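Local coordinates for acyl-CoA dehydrogenase domain protein Tcur3481 (Thermomonospora curvata, PDB 6WY9) that probably serves, with a partner protein chain, as an FAD-dependent acyl-CoA dehydrogenase, and here holds the cofactor in its reduced, dihydroflavin form, at residues B[249-253]-B[254-258]; B[260-263]-B[264-268]; B[278-281]-B[282-286]; B[307-310]-B[311-314]; B[317-320]-B[321-324]. One frame throughout, in Å; residues are numbered along the deposited sequence.

Contact 1: residues B[249-253]-B[254-258]. With FDA (dihydroflavine-adenine dinucleotide), chain C.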
# COMPACT_ATOMS: atom_id res chain seq x y z
N ARG B 249 26.94 -4.64 -5.09
CA ARG B 249 27.13 -4.44 -3.66
C ARG B 249 26.84 -5.74 -2.92
O ARG B 249 25.74 -6.29 -3.06
CB ARG B 249 26.17 -3.34 -3.17
CG ARG B 249 26.62 -2.60 -1.91
CD ARG B 249 26.68 -3.49 -0.65
NE ARG B 249 26.82 -2.57 0.48
CZ ARG B 249 27.98 -2.07 0.92
NH1 ARG B 249 29.17 -2.49 0.43
NH2 ARG B 249 27.94 -1.20 1.93
N GLU B 250 27.80 -6.22 -2.12
CA GLU B 250 27.62 -7.40 -1.29
C GLU B 250 27.64 -7.04 0.19
O GLU B 250 28.39 -6.16 0.64
CB GLU B 250 28.72 -8.46 -1.58
CG GLU B 250 28.85 -8.67 -3.06
CD GLU B 250 29.54 -9.95 -3.44
OE1 GLU B 250 30.01 -10.68 -2.53
OE2 GLU B 250 29.59 -10.25 -4.65
N GLN B 251 26.76 -7.71 0.93
CA GLN B 251 26.71 -7.70 2.37
C GLN B 251 26.37 -9.12 2.78
O GLN B 251 25.70 -9.85 2.04
CB GLN B 251 25.67 -6.71 2.91
CG GLN B 251 26.02 -5.21 2.72
CD GLN B 251 27.24 -4.80 3.57
OE1 GLN B 251 27.10 -4.40 4.75
NE2 GLN B 251 28.44 -4.91 2.98
N PHE B 252 26.84 -9.53 3.96
CA PHE B 252 26.61 -10.90 4.44
C PHE B 252 27.15 -11.93 3.44
O PHE B 252 26.59 -13.03 3.30
CB PHE B 252 25.11 -11.14 4.73
CG PHE B 252 24.48 -10.08 5.64
CD1 PHE B 252 24.66 -10.12 7.04
CD2 PHE B 252 23.69 -9.05 5.09
CE1 PHE B 252 24.07 -9.13 7.90
CE2 PHE B 252 23.06 -8.05 5.94
CZ PHE B 252 23.27 -8.11 7.34
N GLY B 253 28.20 -11.56 2.70
CA GLY B 253 28.85 -12.49 1.81
C GLY B 253 28.16 -12.74 0.47
O GLY B 253 28.56 -13.66 -0.24
N ARG B 254 27.19 -11.93 0.07
CA ARG B 254 26.51 -12.16 -1.20
C ARG B 254 25.94 -10.86 -1.73
O ARG B 254 25.72 -9.91 -0.97
CB ARG B 254 25.39 -13.22 -1.05
CG ARG B 254 24.35 -12.98 0.04
CD ARG B 254 23.57 -14.31 0.31
NE ARG B 254 22.12 -14.12 0.38
CZ ARG B 254 21.37 -14.48 1.41
NH1 ARG B 254 21.93 -15.05 2.47
NH2 ARG B 254 20.06 -14.27 1.39
N PRO B 255 25.63 -10.79 -3.03
CA PRO B 255 25.02 -9.58 -3.58
C PRO B 255 23.70 -9.23 -2.88
O PRO B 255 22.86 -10.11 -2.64
CB PRO B 255 24.78 -9.93 -5.06
CG PRO B 255 25.85 -10.98 -5.36
CD PRO B 255 25.91 -11.81 -4.08
N LEU B 256 23.51 -7.94 -2.59
CA LEU B 256 22.21 -7.49 -2.10
C LEU B 256 21.09 -7.98 -3.02
O LEU B 256 19.98 -8.28 -2.56
CB LEU B 256 22.17 -5.95 -2.02
CG LEU B 256 23.07 -5.31 -0.97
CD1 LEU B 256 22.87 -3.77 -0.94
CD2 LEU B 256 22.75 -5.94 0.42
N GLY B 257 21.40 -8.12 -4.30
CA GLY B 257 20.42 -8.54 -5.29
C GLY B 257 19.90 -9.94 -5.07
O GLY B 257 18.91 -10.31 -5.71
N THR B 258 20.54 -10.72 -4.20
CA THR B 258 20.06 -12.08 -3.95
C THR B 258 19.05 -12.16 -2.81
O THR B 258 18.48 -13.22 -2.60
CB THR B 258 21.21 -13.04 -3.58
OG1 THR B 258 21.75 -12.61 -2.32
CG2 THR B 258 22.33 -13.04 -4.66
PA FDA C . 23.75 -1.41 2.45
O1A FDA C . 24.44 -1.46 1.12
O2A FDA C . 24.22 -2.33 3.59
O5B FDA C . 22.15 -1.90 2.22
C5B FDA C . 21.58 -1.06 1.24
C4B FDA C . 20.10 -1.47 1.12
O4B FDA C . 20.11 -2.96 0.89
C3B FDA C . 19.33 -1.36 2.44
O3B FDA C . 18.75 -0.12 2.60
C2B FDA C . 18.23 -2.37 2.22
O2B FDA C . 17.21 -1.95 1.24
C1B FDA C . 18.96 -3.57 1.55
N9A FDA C . 19.38 -4.63 2.47
C8A FDA C . 20.57 -4.73 3.22
N7A FDA C . 20.64 -5.86 3.90
C5A FDA C . 19.48 -6.54 3.60
C6A FDA C . 18.99 -7.77 4.05
N6A FDA C . 19.68 -8.54 4.91
N1A FDA C . 17.79 -8.23 3.62
C2A FDA C . 17.14 -7.39 2.76
N3A FDA C . 17.47 -6.18 2.25
C4A FDA C . 18.68 -5.79 2.70
N1 FDA C . 26.81 5.48 10.10
C2 FDA C . 27.74 5.63 11.15
O2 FDA C . 28.55 4.72 11.41
N3 FDA C . 27.69 6.84 11.84
C4 FDA C . 26.79 7.89 11.56
O4 FDA C . 26.85 8.93 12.21
C4X FDA C . 25.88 7.65 10.47
N5 FDA C . 24.96 8.64 10.13
C5X FDA C . 24.45 8.63 8.86
C6 FDA C . 23.90 9.74 8.32
C7 FDA C . 23.41 9.69 6.99
C7M FDA C . 22.85 10.88 6.46
C8 FDA C . 23.45 8.57 6.25
C8M FDA C . 22.93 8.52 4.87
C9 FDA C . 23.98 7.42 6.81
C9A FDA C . 24.49 7.46 8.10
N10 FDA C . 25.04 6.31 8.69
C10 FDA C . 25.90 6.50 9.77
C1' FDA C . 25.19 5.09 7.85
C2' FDA C . 24.00 4.10 8.03
O2' FDA C . 24.05 3.50 9.23
C3' FDA C . 24.16 3.09 6.81
O3' FDA C . 23.87 3.73 5.58
C4' FDA C . 23.30 1.85 7.02
O4' FDA C . 23.85 1.14 8.07
C5' FDA C . 23.22 1.08 5.68
O5' FDA C . 24.51 0.66 5.35
P FDA C . 24.76 0.90 3.75
O1P FDA C . 24.52 2.31 3.54
O2P FDA C . 26.12 0.29 3.43
O3P FDA C . 23.58 0.10 2.89

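Contact 2: residues B[260-263]-B[264-268]. With FDA (dihydroflavine-adenine dinucleotide), chain D.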
# COMPACT_ATOMS: atom_id res chain seq x y z
N GLN B 260 15.63 -11.97 -0.98
CA GLN B 260 14.26 -12.03 -1.51
C GLN B 260 13.52 -10.70 -1.37
O GLN B 260 12.82 -10.28 -2.31
CB GLN B 260 13.45 -13.15 -0.82
CG GLN B 260 12.16 -13.41 -1.54
CD GLN B 260 11.43 -14.64 -1.01
OE1 GLN B 260 11.32 -14.82 0.19
NE2 GLN B 260 10.95 -15.48 -1.92
N ALA B 261 13.64 -10.02 -0.22
CA ALA B 261 12.93 -8.75 -0.07
C ALA B 261 13.43 -7.73 -1.08
O ALA B 261 12.66 -6.87 -1.54
CB ALA B 261 13.11 -8.18 1.35
N VAL B 262 14.73 -7.75 -1.38
CA VAL B 262 15.28 -6.86 -2.40
C VAL B 262 14.67 -7.21 -3.77
O VAL B 262 14.17 -6.34 -4.49
CB VAL B 262 16.82 -6.94 -2.40
CG1 VAL B 262 17.43 -6.21 -3.63
CG2 VAL B 262 17.37 -6.33 -1.08
N GLN B 263 14.66 -8.50 -4.12
CA GLN B 263 14.08 -8.90 -5.41
C GLN B 263 12.62 -8.48 -5.51
O GLN B 263 12.17 -8.07 -6.59
CB GLN B 263 14.22 -10.41 -5.60
CG GLN B 263 15.71 -10.76 -5.76
CD GLN B 263 15.94 -12.16 -6.23
OE1 GLN B 263 14.98 -12.91 -6.36
NE2 GLN B 263 17.22 -12.55 -6.47
N HIS B 264 11.88 -8.53 -4.38
CA HIS B 264 10.45 -8.21 -4.41
C HIS B 264 10.19 -6.72 -4.56
O HIS B 264 9.22 -6.33 -5.24
CB HIS B 264 9.74 -8.79 -3.18
CG HIS B 264 9.57 -10.29 -3.27
ND1 HIS B 264 8.65 -10.99 -2.53
CD2 HIS B 264 10.17 -11.20 -4.07
CE1 HIS B 264 8.67 -12.26 -2.86
NE2 HIS B 264 9.59 -12.42 -3.82
N GLN B 265 11.04 -5.88 -3.95
CA GLN B 265 10.95 -4.45 -4.15
C GLN B 265 11.27 -4.11 -5.59
O GLN B 265 10.57 -3.31 -6.20
CB GLN B 265 11.91 -3.71 -3.17
CG GLN B 265 11.33 -3.76 -1.69
CD GLN B 265 12.29 -3.25 -0.67
OE1 GLN B 265 12.39 -2.05 -0.45
NE2 GLN B 265 13.05 -4.17 -0.04
N LEU B 266 12.32 -4.74 -6.16
CA LEU B 266 12.62 -4.52 -7.57
C LEU B 266 11.47 -4.97 -8.46
O LEU B 266 11.16 -4.32 -9.47
CB LEU B 266 13.90 -5.25 -7.97
CG LEU B 266 15.19 -4.76 -7.29
CD1 LEU B 266 16.26 -5.82 -7.51
CD2 LEU B 266 15.66 -3.43 -7.97
N ALA B 267 10.85 -6.12 -8.14
CA ALA B 267 9.73 -6.60 -8.96
C ALA B 267 8.55 -5.64 -8.90
O ALA B 267 7.81 -5.49 -9.88
CB ALA B 267 9.26 -7.98 -8.49
N ASP B 268 8.30 -5.07 -7.74
CA ASP B 268 7.16 -4.16 -7.66
C ASP B 268 7.41 -2.94 -8.52
O ASP B 268 6.49 -2.45 -9.17
CB ASP B 268 6.86 -3.78 -6.22
CG ASP B 268 6.15 -4.92 -5.44
OD1 ASP B 268 5.59 -5.87 -6.02
OD2 ASP B 268 6.16 -4.81 -4.22
PA FDA D . 2.45 -23.79 -0.16
O1A FDA D . 2.40 -24.36 1.23
O2A FDA D . 3.48 -24.32 -1.16
O5B FDA D . 2.86 -22.16 -0.03
C5B FDA D . 1.92 -21.54 0.81
C4B FDA D . 2.26 -20.04 0.84
O4B FDA D . 3.72 -19.97 1.20
C3B FDA D . 2.24 -19.40 -0.55
O3B FDA D . 1.00 -18.88 -0.87
C2B FDA D . 3.19 -18.23 -0.35
O2B FDA D . 2.65 -17.15 0.50
C1B FDA D . 4.35 -18.85 0.49
N9A FDA D . 5.50 -19.31 -0.29
C8A FDA D . 5.71 -20.55 -0.92
N7A FDA D . 6.90 -20.64 -1.49
C5A FDA D . 7.51 -19.42 -1.24
C6A FDA D . 8.76 -18.92 -1.62
N6A FDA D . 9.63 -19.66 -2.34
N1A FDA D . 9.13 -17.67 -1.26
C2A FDA D . 8.20 -16.98 -0.54
N3A FDA D . 6.96 -17.32 -0.11
C4A FDA D . 6.65 -18.58 -0.48
N1 FDA D . -3.61 -27.79 -8.07
C2 FDA D . -3.64 -28.82 -9.03
O2 FDA D . -2.67 -29.61 -9.14
N3 FDA D . -4.77 -28.89 -9.83
C4 FDA D . -5.88 -28.01 -9.72
O4 FDA D . -6.85 -28.17 -10.46
C4X FDA D . -5.77 -27.00 -8.71
N5 FDA D . -6.82 -26.09 -8.54
C5X FDA D . -6.94 -25.48 -7.32
C6 FDA D . -8.11 -24.93 -6.93
C7 FDA D . -8.21 -24.33 -5.66
C7M FDA D . -9.46 -23.77 -5.28
C8 FDA D . -7.15 -24.25 -4.82
C8M FDA D . -7.24 -23.61 -3.49
C9 FDA D . -5.94 -24.78 -5.23
C9A FDA D . -5.85 -25.40 -6.47
N10 FDA D . -4.63 -25.94 -6.90
C10 FDA D . -4.68 -26.91 -7.91
C1' FDA D . -3.48 -25.97 -5.95
C2' FDA D . -2.53 -24.76 -6.15
O2' FDA D . -1.81 -24.89 -7.29
C3' FDA D . -1.62 -24.77 -4.84
O3' FDA D . -2.38 -24.41 -3.70
C4' FDA D . -0.40 -23.88 -5.02
O4' FDA D . 0.43 -24.49 -5.95
C5' FDA D . 0.24 -23.65 -3.62
O5' FDA D . 0.67 -24.89 -3.14
P FDA D . 0.30 -25.01 -1.55
O1P FDA D . -1.13 -24.81 -1.49
O2P FDA D . 0.92 -26.31 -1.06
O3P FDA D . 0.98 -23.73 -0.74

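Contact 3: residues B[278-281]-B[282-286]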
# COMPACT_ATOMS: atom_id res chain seq x y z
N VAL B 278 1.78 0.83 -20.25
CA VAL B 278 0.62 0.60 -21.11
C VAL B 278 -0.43 1.70 -20.95
O VAL B 278 -1.17 2.00 -21.88
CB VAL B 278 0.01 -0.80 -20.88
CG1 VAL B 278 1.06 -1.89 -21.21
CG2 VAL B 278 -0.59 -0.93 -19.45
N CYS B 279 -0.55 2.30 -19.77
CA CYS B 279 -1.54 3.36 -19.66
C CYS B 279 -1.08 4.62 -20.37
O CYS B 279 -1.91 5.38 -20.87
CB CYS B 279 -1.84 3.70 -18.22
SG CYS B 279 -2.67 2.29 -17.29
N LEU B 280 0.22 4.90 -20.36
CA LEU B 280 0.74 6.00 -21.21
C LEU B 280 0.31 5.83 -22.66
O LEU B 280 -0.23 6.74 -23.30
CB LEU B 280 2.28 6.05 -21.10
CG LEU B 280 2.94 7.00 -22.14
CD1 LEU B 280 2.40 8.41 -21.93
CD2 LEU B 280 4.49 6.94 -21.97
N TRP B 281 0.55 4.65 -23.21
CA TRP B 281 0.30 4.51 -24.63
C TRP B 281 -1.19 4.48 -24.92
O TRP B 281 -1.63 4.93 -25.98
CB TRP B 281 1.08 3.30 -25.16
CG TRP B 281 2.55 3.74 -25.23
CD1 TRP B 281 3.57 3.43 -24.35
CD2 TRP B 281 3.12 4.70 -26.16
NE1 TRP B 281 4.74 4.08 -24.72
CE2 TRP B 281 4.48 4.87 -25.82
CE3 TRP B 281 2.60 5.39 -27.27
CZ2 TRP B 281 5.34 5.71 -26.54
CZ3 TRP B 281 3.46 6.23 -27.99
CH2 TRP B 281 4.81 6.38 -27.61
N GLN B 282 -1.99 4.06 -23.95
CA GLN B 282 -3.44 4.20 -24.12
C GLN B 282 -3.85 5.67 -24.19
O GLN B 282 -4.75 6.04 -24.96
CB GLN B 282 -4.16 3.45 -22.99
CG GLN B 282 -5.68 3.55 -23.01
CD GLN B 282 -6.28 2.91 -24.26
OE1 GLN B 282 -5.77 1.90 -24.76
NE2 GLN B 282 -7.33 3.49 -24.77
N ALA B 283 -3.23 6.52 -23.35
CA ALA B 283 -3.54 7.94 -23.40
C ALA B 283 -3.15 8.52 -24.75
O ALA B 283 -3.92 9.28 -25.35
CB ALA B 283 -2.80 8.68 -22.28
N VAL B 284 -1.98 8.12 -25.27
CA VAL B 284 -1.55 8.62 -26.58
C VAL B 284 -2.52 8.16 -27.66
O VAL B 284 -3.02 8.96 -28.46
CB VAL B 284 -0.10 8.16 -26.89
CG1 VAL B 284 0.30 8.55 -28.34
CG2 VAL B 284 0.88 8.70 -25.82
N CYS B 285 -2.82 6.86 -27.67
CA CYS B 285 -3.73 6.33 -28.68
C CYS B 285 -5.10 7.01 -28.59
O CYS B 285 -5.73 7.29 -29.61
CB CYS B 285 -3.84 4.81 -28.52
SG CYS B 285 -2.32 3.97 -29.08
N ALA B 286 -5.57 7.27 -27.36
CA ALA B 286 -6.87 7.94 -27.21
C ALA B 286 -6.83 9.36 -27.75
O ALA B 286 -7.79 9.83 -28.36
CB ALA B 286 -7.29 7.96 -25.73

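Contact 4: residues B[307-310]-B[311-314]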
# COMPACT_ATOMS: atom_id res chain seq x y z
N GLY B 307 2.57 5.27 -8.99
CA GLY B 307 3.59 4.28 -9.33
C GLY B 307 4.98 4.89 -9.51
O GLY B 307 5.96 4.39 -8.95
N GLY B 308 5.07 5.99 -10.26
CA GLY B 308 6.39 6.60 -10.48
C GLY B 308 7.04 7.06 -9.18
O GLY B 308 8.24 6.86 -8.97
N LEU B 309 6.24 7.64 -8.29
CA LEU B 309 6.77 8.06 -7.00
C LEU B 309 7.15 6.86 -6.16
O LEU B 309 8.17 6.90 -5.47
CB LEU B 309 5.76 8.92 -6.25
CG LEU B 309 6.34 9.62 -5.02
CD1 LEU B 309 7.63 10.43 -5.46
CD2 LEU B 309 5.27 10.51 -4.46
N ASN B 310 6.34 5.79 -6.18
CA ASN B 310 6.75 4.58 -5.45
C ASN B 310 8.11 4.08 -5.95
O ASN B 310 8.97 3.72 -5.15
CB ASN B 310 5.75 3.43 -5.59
CG ASN B 310 4.45 3.67 -4.88
OD1 ASN B 310 4.32 4.53 -3.97
ND2 ASN B 310 3.48 2.84 -5.24
N VAL B 311 8.28 3.99 -7.28
CA VAL B 311 9.55 3.46 -7.80
C VAL B 311 10.72 4.25 -7.24
O VAL B 311 11.68 3.67 -6.71
CB VAL B 311 9.57 3.46 -9.34
CG1 VAL B 311 11.06 3.10 -9.86
CG2 VAL B 311 8.49 2.48 -9.94
N VAL B 312 10.70 5.59 -7.36
CA VAL B 312 11.91 6.34 -6.95
C VAL B 312 12.10 6.34 -5.43
O VAL B 312 13.22 6.50 -4.96
CB VAL B 312 11.93 7.79 -7.49
CG1 VAL B 312 11.99 7.79 -9.08
CG2 VAL B 312 10.76 8.68 -6.95
N HIS B 313 11.04 6.18 -4.61
CA HIS B 313 11.26 5.91 -3.19
C HIS B 313 11.92 4.55 -2.97
O HIS B 313 12.80 4.40 -2.09
CB HIS B 313 9.93 5.98 -2.41
CG HIS B 313 9.59 7.37 -1.95
ND1 HIS B 313 10.12 7.92 -0.79
CD2 HIS B 313 8.86 8.35 -2.53
CE1 HIS B 313 9.65 9.15 -0.63
NE2 HIS B 313 8.86 9.43 -1.66
N ARG B 314 11.47 3.52 -3.70
CA ARG B 314 12.10 2.21 -3.49
C ARG B 314 13.56 2.25 -3.93
O ARG B 314 14.43 1.68 -3.27
CB ARG B 314 11.35 1.09 -4.23
CG ARG B 314 9.92 0.82 -3.71
CD ARG B 314 9.40 -0.59 -4.10
NE ARG B 314 7.94 -0.63 -4.02
CZ ARG B 314 7.15 -0.22 -4.99
NH1 ARG B 314 7.73 0.26 -6.11
NH2 ARG B 314 5.82 -0.29 -4.88

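Contact 5: residues B[317-320]-B[321-324]. With FDA (dihydroflavine-adenine dinucleotide), chain C.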
# COMPACT_ATOMS: atom_id res chain seq x y z
N HIS B 317 15.66 3.77 -1.21
CA HIS B 317 15.83 2.92 -0.07
C HIS B 317 16.84 1.80 -0.35
O HIS B 317 17.71 1.50 0.49
CB HIS B 317 14.47 2.34 0.35
CG HIS B 317 14.61 1.39 1.51
ND1 HIS B 317 14.87 1.84 2.78
CD2 HIS B 317 14.65 0.03 1.56
CE1 HIS B 317 15.03 0.80 3.59
NE2 HIS B 317 14.92 -0.31 2.87
N LEU B 318 16.72 1.15 -1.52
CA LEU B 318 17.57 -0.00 -1.88
C LEU B 318 19.05 0.36 -1.99
O LEU B 318 19.91 -0.53 -1.96
CB LEU B 318 17.06 -0.59 -3.21
CG LEU B 318 15.71 -1.29 -3.02
CD1 LEU B 318 15.07 -1.75 -4.37
CD2 LEU B 318 15.95 -2.52 -2.11
N HIS B 319 19.37 1.65 -2.19
CA HIS B 319 20.77 2.08 -2.25
C HIS B 319 21.39 2.29 -0.87
O HIS B 319 22.63 2.33 -0.78
CB HIS B 319 20.91 3.38 -3.04
CG HIS B 319 21.09 3.18 -4.50
ND1 HIS B 319 20.02 3.13 -5.37
CD2 HIS B 319 22.20 2.98 -5.24
CE1 HIS B 319 20.47 2.95 -6.60
NE2 HIS B 319 21.79 2.83 -6.55
N GLY B 320 20.58 2.50 0.17
CA GLY B 320 21.26 2.80 1.44
C GLY B 320 21.98 4.15 1.33
O GLY B 320 21.62 5.00 0.49
N GLY B 321 23.03 4.33 2.14
CA GLY B 321 23.60 5.66 2.29
C GLY B 321 24.07 6.29 0.99
O GLY B 321 23.90 7.50 0.78
N ILE B 322 24.72 5.50 0.12
CA ILE B 322 25.27 6.09 -1.10
C ILE B 322 24.16 6.72 -1.95
O ILE B 322 24.41 7.67 -2.71
CB ILE B 322 26.08 5.06 -1.95
CG1 ILE B 322 26.87 5.79 -3.04
CG2 ILE B 322 25.14 4.06 -2.66
CD1 ILE B 322 27.86 4.86 -3.81
N GLY B 323 22.92 6.28 -1.79
CA GLY B 323 21.85 6.86 -2.58
C GLY B 323 21.55 8.32 -2.25
O GLY B 323 21.03 9.06 -3.08
N VAL B 324 21.95 8.78 -1.06
CA VAL B 324 21.74 10.21 -0.81
C VAL B 324 22.97 11.03 -1.14
O VAL B 324 22.91 12.26 -1.07
CB VAL B 324 21.29 10.52 0.64
CG1 VAL B 324 19.99 9.69 1.00
CG2 VAL B 324 22.39 10.28 1.64
PA FDA C . 23.75 -1.41 2.45
O1A FDA C . 24.44 -1.46 1.12
O2A FDA C . 24.22 -2.33 3.59
O5B FDA C . 22.15 -1.90 2.22
C5B FDA C . 21.58 -1.06 1.24
C4B FDA C . 20.10 -1.47 1.12
O4B FDA C . 20.11 -2.96 0.89
C3B FDA C . 19.33 -1.36 2.44
O3B FDA C . 18.75 -0.12 2.60
C2B FDA C . 18.23 -2.37 2.22
O2B FDA C . 17.21 -1.95 1.24
C1B FDA C . 18.96 -3.57 1.55
N9A FDA C . 19.38 -4.63 2.47
C8A FDA C . 20.57 -4.73 3.22
N7A FDA C . 20.64 -5.86 3.90
C5A FDA C . 19.48 -6.54 3.60
C6A FDA C . 18.99 -7.77 4.05
N6A FDA C . 19.68 -8.54 4.91
N1A FDA C . 17.79 -8.23 3.62
C2A FDA C . 17.14 -7.39 2.76
N3A FDA C . 17.47 -6.18 2.25
C4A FDA C . 18.68 -5.79 2.70
N1 FDA C . 26.81 5.48 10.10
C2 FDA C . 27.74 5.63 11.15
O2 FDA C . 28.55 4.72 11.41
N3 FDA C . 27.69 6.84 11.84
C4 FDA C . 26.79 7.89 11.56
O4 FDA C . 26.85 8.93 12.21
C4X FDA C . 25.88 7.65 10.47
N5 FDA C . 24.96 8.64 10.13
C5X FDA C . 24.45 8.63 8.86
C6 FDA C . 23.90 9.74 8.32
C7 FDA C . 23.41 9.69 6.99
C7M FDA C . 22.85 10.88 6.46
C8 FDA C . 23.45 8.57 6.25
C8M FDA C . 22.93 8.52 4.87
C9 FDA C . 23.98 7.42 6.81
C9A FDA C . 24.49 7.46 8.10
N10 FDA C . 25.04 6.31 8.69
C10 FDA C . 25.90 6.50 9.77
C1' FDA C . 25.19 5.09 7.85
C2' FDA C . 24.00 4.10 8.03
O2' FDA C . 24.05 3.50 9.23
C3' FDA C . 24.16 3.09 6.81
O3' FDA C . 23.87 3.73 5.58
C4' FDA C . 23.30 1.85 7.02
O4' FDA C . 23.85 1.14 8.07
C5' FDA C . 23.22 1.08 5.68
O5' FDA C . 24.51 0.66 5.35
P FDA C . 24.76 0.90 3.75
O1P FDA C . 24.52 2.31 3.54
O2P FDA C . 26.12 0.29 3.43
O3P FDA C . 23.58 0.10 2.89

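Contact 1: residues B[249-253]-B[254-258]
Arg249 and Leu256 lie side by side and point the same way, with Arg249 CD 3.8 Å from Leu256 CD1. The arginine CG stands anti to the backbone N (chi1 -155°) and the chain bends at chi2, which carries the guanidinium to the cofactor diphosphate: NE donates to FDA O1A at 2.7 Å and NH2 to FDA O2P at 2.8 Å, one bond to each phosphate. Over one face of this flat group sits Gln251 NE2, itself bonded to Glu250 O. A lysine in place of Arg249 would probably leave one phosphate without its mate, since one ammonium nitrogen can hardly replace both NE and NH2. The backbone is an antiparallel hairpin closed by a type I' turn from Gln251 to Arg254, and Leu256 N donates to Arg249 O at 2.8 Å. Gln251 CB lies alongside Leu256 CD2 (3.9 Å), the methyl that also meets FDA C8A. Within 254-258, Arg254 NE donates to Thr258 OG1, which lies in the guanidinium plane; Phe259 is the cation-pi partner.

Contact 2: residues B[260-263]-B[264-268]
Ala261 O is gripped twice by one residue: Gln265 N and Gln265 NE2 both donate to it, each at 3.1 Å, from opposite faces of the carbonyl plane. The backbone N-H makes the ordinary helical bond, whereas the side-chain amide comes from well above the plane. Gln265 can fold back in this way because its CG is anti to its own carbonyl carbon (chi1 -73°), which leads the chain toward the preceding turn. Its NE2 also bonds to an acidic side chain of another protein's chain.

One residue earlier along the helix, Gln260 lays its CG over a face of the His264 ring in a CH-pi contact, 3.9 Å from CG to the ring centroid. The two side chains point the same way, and the glutamine amide is turned 46° from the imidazole plane. Beyond this methylene, Gln260 NE2 donates to adenine N1A of the second FDA (chain D) at 2.9 Å. His264 NE2 has an acidic partner on another protein's chain, and around the Gln260 amide lies the second subunit, where Gln260 OE1 accepts from Ala261 N of that subunit.

On the inner side, Val262, which also lines the FDA pocket, sets CG1 4.1 Å from Leu266 CD1. Within the alpha-helical bundle of the C-terminal domain, these residues face helix 215-248 through Leu239, Thr242 and Leu246, while Gln265 and Leu266 also touch Leu318 of helix 295-319.

Contact 3: residues B[278-281]-B[282-286]
Regular i to i+4 hydrogen bonds run through 278-286, from Gln282 N to Val278 O at 3.0 Å through to Cys285 N to Trp281 O at 2.8 Å. The segment is about two and a half turns of helix 260-288, part of the alpha-helical bundle of the acyl-CoA dehydrogenase C-terminal domain, and it lies away from the cofactor.

Trp281 and Val284, three residues apart, point the same way. The benzo part of the indole does the touching: CE3 is 3.9 Å from Val284 CB and CZ3 is 3.9 Å from Val284 CG1. Trp281 CG is anti to its carbonyl carbon (chi1 -75°), and the ring meets the valine obliquely, while Leu280 CG lies over one indole face. Beyond the segment the indole packs on Val73 of helix 67-80, and Val284 reaches Cys72 of the same helix. An alanine at Trp281 would probably open a gap beside Val284 and leave Val73 without its aromatic neighbour.

Other residues turn to different neighbours: Cys279 to Val299 and Trp303, Ala283 to Ala300 of helix 295-319, and Leu280 to Thr225 and Leu232 of helix 215-248. On this last side, Leu280 CD1 approaches Val284 CG2 to 4.2 Å.

Contact 4: residues B[307-310]-B[311-314]
Asn310 and Arg314 cross obliquely, one helical turn apart, with the amide and guanidinium planes 70° from each other. Asn310 CB makes the contact, 3.8 Å from Arg314 NH1. Their polar ends are tied together from outside: Glu272 of helix 260-288 forms a salt bridge with Arg314 NH1 and accepts from Asn310 ND2, while a basic side chain of another protein's chain serves Asn310 OD1.

All of this is set on helix 295-319 of the alpha-helical bundle of the C-terminal domain, whose backbone bonds include Arg314 N to Asn310 O at 2.9 Å. Val311 sets CG2 3.3 Å from Gly307 O and packs on Cys269 of helix 260-288 and Ala235 of helix 215-248. Leu309 makes the apolar part of the contact. With CG anti to its backbone N (chi1 -169°), it runs beside His313, CG 3.8 Å from ring atom CD2, and crosses Val312 at about a right angle, CD1 to CG2 3.9 Å. The imidazole presents its edge to Leu309 O and meets Phe334 of helix 330-340 edge-to-face.

Contact 5: residues B[317-320]-B[321-324]
His319 CB rests against Gly323 CA at 3.6 Å, where the chain folds back on the end of its helix, and Gly323 N donates to Gly320 O at 2.9 Å. This closes a tight turn in which glycine carries the geometry. A side chain at Gly323 would run into His319 CB; one at Gly320, whose phi is positive, would run into O3P of FDA.

The backbone here also binds the cofactor. Gly321 N points almost straight at O1P of FDA (2.9 Å, 166°), and in the last turn of the helix His317 O accepts from O3B of FDA, so the ribose and the diphosphate are both held by main-chain atoms. The His317 imidazole lies with one face toward O3B, while Val324 CG2 touches the flavin methyl C8M at 3.7 Å. The motif is the C-terminal end of helix 295-319 running into a glycine-rich loop, part of the FAD pocket.

Further out, the His319 ring, its edge near Ile322 CG2, is fixed from both nitrogens: NE2 bonds to Tyr328 OH and ND1 to Thr315 O, with Tyr245 stacked on the ring. Gln316 NE2 holds Gly323 O, and His317 has a polar and an acidic partner on the chain of another protein.

How the contacts relate
Along the chain the five contacts come in series within the C-terminal domain. Contact 1 is the hairpin that follows helix 215-248; contacts 2 and 3 share helix 260-288, their centres about 27 Å apart; contacts 4 and 5 adjoin on helix 295-319 and the loop after it. Contacts 1 and 5, with centres about 14 Å apart, do not touch but both bind one FDA, so the hairpin and the helix end both contribute to its pocket. Contact 2 touches contacts 1, 4 and 5 and reaches a second FDA. Contact 3, about 38 Å from contact 1 between centres, packs helix 260-288 on its neighbours far from the cofactor. The cofactor-binding residues thus cluster at one end of the bundle.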